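Local structure of protein-glutaminase (Chryseobacterium proteolyticum, 2ZK9) at residues L1-L14 against R50-K62. The protein catalyses the deamidation of glutamine side chains in proteins, hydrolysing the amide to leave glutamate and ammonia. Numbering follows the deposited sequence.
Sequences LASVIPDVATLNSL and RQILMNNGYDCEK
Tyr58 lays its ring among side chains of residues 1-14. Ile5 CG1 sits over one face, a CH-pi contact 4.0 Å from the ring centroid. Ala2 O lies at the ring edge, in plane. The Pro6 and Thr10 side chains each cross that of Tyr58 at about a right angle near its hydroxyl, with Pro6 CD 3.2 Å from Tyr58 OH. Tyr58 CG stands beside its own backbone N (chi1 -57°), which sets the ring in these contacts. With an alanine here, Ile5 would lose the ring face it lies over, and a gap would probably open between Pro6, Thr10 and Leu14. Leu14 CD1 touches the ring and Leu53, while CD2 lies against the Asn56 amide in the conformers given. Asn56 ND2 donates to Ile52 O and Gln17 OE1. A single beta bridge joins the backbones: Ala2 N donates to Gly57 O (3.0 Å) and Asp59 N to Ala2 O (2.9 Å). Leu1 CD1 rests on the Tyr58 backbone. Arg50 grips the Asp59 carboxylate side-on, NE to OD1 and NH2 to OD2. Gly57 forms the Schellman motif that closes helix 42-55. The contact ties helix 8-19 to the turn before strand 61-66, while Ile5 pairs with strand 82-91.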
# COMPACT_ATOMS: atom_id res chain seq x y z
N LEU A 1 -11.90 16.90 -6.56
CA LEU A 1 -11.25 15.61 -6.43
C LEU A 1 -11.16 14.93 -7.81
O LEU A 1 -12.17 14.79 -8.50
CB LEU A 1 -12.02 14.79 -5.35
CG LEU A 1 -11.33 13.50 -4.94
CD1 LEU A 1 -9.97 13.74 -4.27
CD2 LEU A 1 -12.18 12.66 -3.99
N ALA A 2 -9.95 14.57 -8.25
CA ALA A 2 -9.71 14.02 -9.57
C ALA A 2 -9.19 12.59 -9.52
O ALA A 2 -8.23 12.33 -8.80
CB ALA A 2 -8.72 14.85 -10.36
N SER A 3 -9.76 11.68 -10.29
CA SER A 3 -9.35 10.28 -10.32
C SER A 3 -8.14 10.02 -11.21
O SER A 3 -7.57 8.93 -11.12
CB SER A 3 -10.47 9.39 -10.87
OG SER A 3 -11.42 9.23 -9.82
N VAL A 4 -7.83 10.97 -12.08
CA VAL A 4 -6.72 10.79 -12.99
C VAL A 4 -5.72 11.90 -12.79
O VAL A 4 -6.06 13.07 -12.88
CB VAL A 4 -7.16 10.72 -14.47
CG1 VAL A 4 -5.97 10.54 -15.38
CG2 VAL A 4 -8.19 9.64 -14.68
N ILE A 5 -4.48 11.54 -12.51
CA ILE A 5 -3.36 12.46 -12.33
C ILE A 5 -2.96 13.00 -13.67
O ILE A 5 -2.94 12.26 -14.69
CB ILE A 5 -2.25 11.69 -11.59
CG1 ILE A 5 -2.49 11.60 -10.08
CG2 ILE A 5 -0.83 12.21 -11.83
CD1 ILE A 5 -3.74 10.87 -9.65
N PRO A 6 -2.66 14.30 -13.81
CA PRO A 6 -2.54 14.91 -15.14
C PRO A 6 -1.31 14.55 -15.95
O PRO A 6 -1.37 14.67 -17.17
CB PRO A 6 -2.54 16.41 -14.88
CG PRO A 6 -2.09 16.54 -13.44
CD PRO A 6 -2.70 15.37 -12.76
N ASP A 7 -0.20 14.12 -15.34
CA ASP A 7 1.03 13.88 -16.06
C ASP A 7 1.96 13.07 -15.18
O ASP A 7 1.76 12.88 -13.97
CB ASP A 7 1.65 15.20 -16.52
CG ASP A 7 1.60 16.29 -15.47
OD1 ASP A 7 1.07 17.39 -15.73
OD2 ASP A 7 2.06 16.02 -14.35
N VAL A 8 3.02 12.57 -15.81
CA VAL A 8 4.06 11.81 -15.17
C VAL A 8 4.87 12.59 -14.17
O VAL A 8 5.34 12.07 -13.16
CB VAL A 8 4.98 11.21 -16.26
CG1 VAL A 8 6.22 10.66 -15.59
CG2 VAL A 8 4.18 10.19 -17.06
N ALA A 9 5.03 13.88 -14.39
CA ALA A 9 5.74 14.71 -13.43
C ALA A 9 4.94 14.74 -12.14
O ALA A 9 5.53 14.68 -11.05
CB ALA A 9 5.96 16.14 -13.93
N THR A 10 3.64 14.82 -12.22
CA THR A 10 2.79 14.85 -11.02
C THR A 10 2.78 13.49 -10.37
O THR A 10 2.86 13.40 -9.13
CB THR A 10 1.38 15.36 -11.38
OG1 THR A 10 1.50 16.67 -11.95
CG2 THR A 10 0.56 15.49 -10.11
N LEU A 11 2.70 12.40 -11.13
CA LEU A 11 2.81 11.07 -10.54
C LEU A 11 4.10 10.95 -9.77
O LEU A 11 4.12 10.41 -8.63
CB LEU A 11 2.79 10.06 -11.68
CG LEU A 11 2.97 8.62 -11.22
CD1 LEU A 11 1.78 8.11 -10.47
CD2 LEU A 11 3.25 7.72 -12.44
N ASN A 12 5.20 11.42 -10.30
CA ASN A 12 6.51 11.30 -9.61
C ASN A 12 6.56 12.14 -8.37
O ASN A 12 7.08 11.75 -7.33
CB ASN A 12 7.63 11.68 -10.61
CG ASN A 12 7.80 10.60 -11.65
OD1 ASN A 12 7.53 9.42 -11.51
ND2 ASN A 12 8.36 11.07 -12.79
N SER A 13 6.01 13.32 -8.42
CA SER A 13 5.90 14.17 -7.25
C SER A 13 5.14 13.45 -6.14
O SER A 13 5.51 13.50 -4.95
CB SER A 13 5.21 15.51 -7.63
OG SER A 13 5.03 16.22 -6.42
N LEU A 14 3.99 12.88 -6.51
CA LEU A 14 3.18 12.18 -5.51
C LEU A 14 3.96 10.98 -4.94
O LEU A 14 3.91 10.74 -3.71
CB LEU A 14 1.87 11.77 -6.12
CG LEU A 14 0.91 12.86 -6.51
CD1 LEU A 14 -0.18 12.28 -7.41
CD2 LEU A 14 0.30 13.46 -5.23
N ARG A 50 -3.26 7.02 0.18
CA ARG A 50 -4.42 7.66 -0.44
C ARG A 50 -4.67 9.03 0.17
O ARG A 50 -4.98 9.95 -0.56
CB ARG A 50 -5.64 6.77 -0.33
CG ARG A 50 -6.91 7.48 -0.80
CD ARG A 50 -8.06 6.52 -0.81
NE ARG A 50 -9.32 7.19 -1.24
CZ ARG A 50 -10.22 7.65 -0.43
NH1 ARG A 50 -10.16 7.53 0.91
NH2 ARG A 50 -11.32 8.23 -0.97
N GLN A 51 -4.49 9.19 1.49
CA GLN A 51 -4.66 10.49 2.11
C GLN A 51 -3.68 11.49 1.49
O GLN A 51 -4.04 12.67 1.29
CB GLN A 51 -4.50 10.41 3.62
CG GLN A 51 -4.68 11.73 4.35
CD GLN A 51 -4.33 11.67 5.82
OE1 GLN A 51 -3.24 11.26 6.16
NE2 GLN A 51 -5.33 12.03 6.66
N ILE A 52 -2.45 11.10 1.22
CA ILE A 52 -1.49 11.99 0.60
C ILE A 52 -1.97 12.40 -0.81
O ILE A 52 -1.92 13.57 -1.17
CB ILE A 52 -0.08 11.39 0.58
CG1 ILE A 52 0.40 11.23 2.04
CG2 ILE A 52 0.84 12.20 -0.28
CD1 ILE A 52 1.62 10.40 2.22
N LEU A 53 -2.47 11.45 -1.58
CA LEU A 53 -3.03 11.82 -2.88
C LEU A 53 -4.20 12.81 -2.71
O LEU A 53 -4.26 13.81 -3.42
CB LEU A 53 -3.53 10.59 -3.68
CG LEU A 53 -2.49 10.08 -4.75
CD1 LEU A 53 -1.22 9.61 -4.10
CD2 LEU A 53 -3.12 8.99 -5.56
N MET A 54 -5.09 12.57 -1.75
CA MET A 54 -6.21 13.43 -1.56
C MET A 54 -5.79 14.82 -1.10
O MET A 54 -6.40 15.81 -1.49
CB MET A 54 -7.24 12.79 -0.61
CG MET A 54 -7.93 11.60 -1.19
SD MET A 54 -9.16 10.84 -0.16
CE MET A 54 -10.40 12.09 -0.01
N ASN A 55 -4.76 14.91 -0.29
CA ASN A 55 -4.23 16.21 0.11
C ASN A 55 -3.91 17.03 -1.13
O ASN A 55 -4.05 18.24 -1.10
CB ASN A 55 -3.04 16.00 1.03
CG ASN A 55 -3.37 15.55 2.48
OD1 ASN A 55 -4.51 15.72 2.96
ND2 ASN A 55 -2.33 15.03 3.09
N ASN A 56 -3.48 16.37 -2.18
CA ASN A 56 -3.08 16.94 -3.45
C ASN A 56 -4.23 17.10 -4.44
O ASN A 56 -4.00 17.55 -5.55
CB ASN A 56 -2.01 16.07 -4.15
CG ASN A 56 -0.61 16.27 -3.64
OD1 ASN A 56 0.23 17.06 -4.10
ND2 ASN A 56 -0.26 15.59 -2.56
N GLY A 57 -5.44 16.73 -4.07
CA GLY A 57 -6.62 16.83 -4.94
C GLY A 57 -6.83 15.61 -5.82
O GLY A 57 -7.56 15.76 -6.81
N TYR A 58 -6.26 14.45 -5.51
CA TYR A 58 -6.44 13.24 -6.29
C TYR A 58 -7.01 12.12 -5.47
O TYR A 58 -6.76 11.98 -4.27
CB TYR A 58 -5.09 12.78 -6.91
CG TYR A 58 -4.49 13.88 -7.75
CD1 TYR A 58 -3.37 14.58 -7.36
CD2 TYR A 58 -5.10 14.21 -8.94
CE1 TYR A 58 -2.85 15.58 -8.12
CE2 TYR A 58 -4.62 15.26 -9.71
CZ TYR A 58 -3.48 15.94 -9.27
OH TYR A 58 -2.96 16.96 -10.03
N ASP A 59 -7.72 11.22 -6.14
CA ASP A 59 -8.08 9.94 -5.58
C ASP A 59 -7.39 8.84 -6.42
O ASP A 59 -6.70 9.13 -7.40
CB ASP A 59 -9.58 9.76 -5.45
CG ASP A 59 -10.05 8.82 -4.35
OD1 ASP A 59 -9.21 8.10 -3.78
OD2 ASP A 59 -11.26 8.85 -4.01
N CYS A 60 -7.57 7.62 -5.99
CA CYS A 60 -7.01 6.45 -6.62
C CYS A 60 -7.93 5.27 -6.37
O CYS A 60 -8.92 5.38 -5.66
CB CYS A 60 -5.61 6.19 -6.07
SG CYS A 60 -5.55 5.92 -4.29
N GLU A 61 -7.54 4.15 -6.99
CA GLU A 61 -8.14 2.86 -6.64
C GLU A 61 -7.29 2.16 -5.62
O GLU A 61 -6.11 2.54 -5.37
CB GLU A 61 -8.26 2.00 -7.92
CG GLU A 61 -9.37 2.51 -8.85
CD GLU A 61 -9.30 1.80 -10.17
OE1 GLU A 61 -8.40 2.11 -10.99
OE2 GLU A 61 -10.10 0.82 -10.39
N LYS A 62 -7.78 1.09 -5.05
CA LYS A 62 -7.00 0.06 -4.37
C LYS A 62 -6.93 -1.14 -5.31
O LYS A 62 -7.91 -1.44 -5.99
CB LYS A 62 -7.59 -0.38 -3.05
CG LYS A 62 -7.80 0.68 -2.00
CD LYS A 62 -6.50 1.24 -1.43
CE LYS A 62 -6.71 2.41 -0.51
NZ LYS A 62 -7.57 2.01 0.62
O HOH W 1 -5.44 7.96 -9.53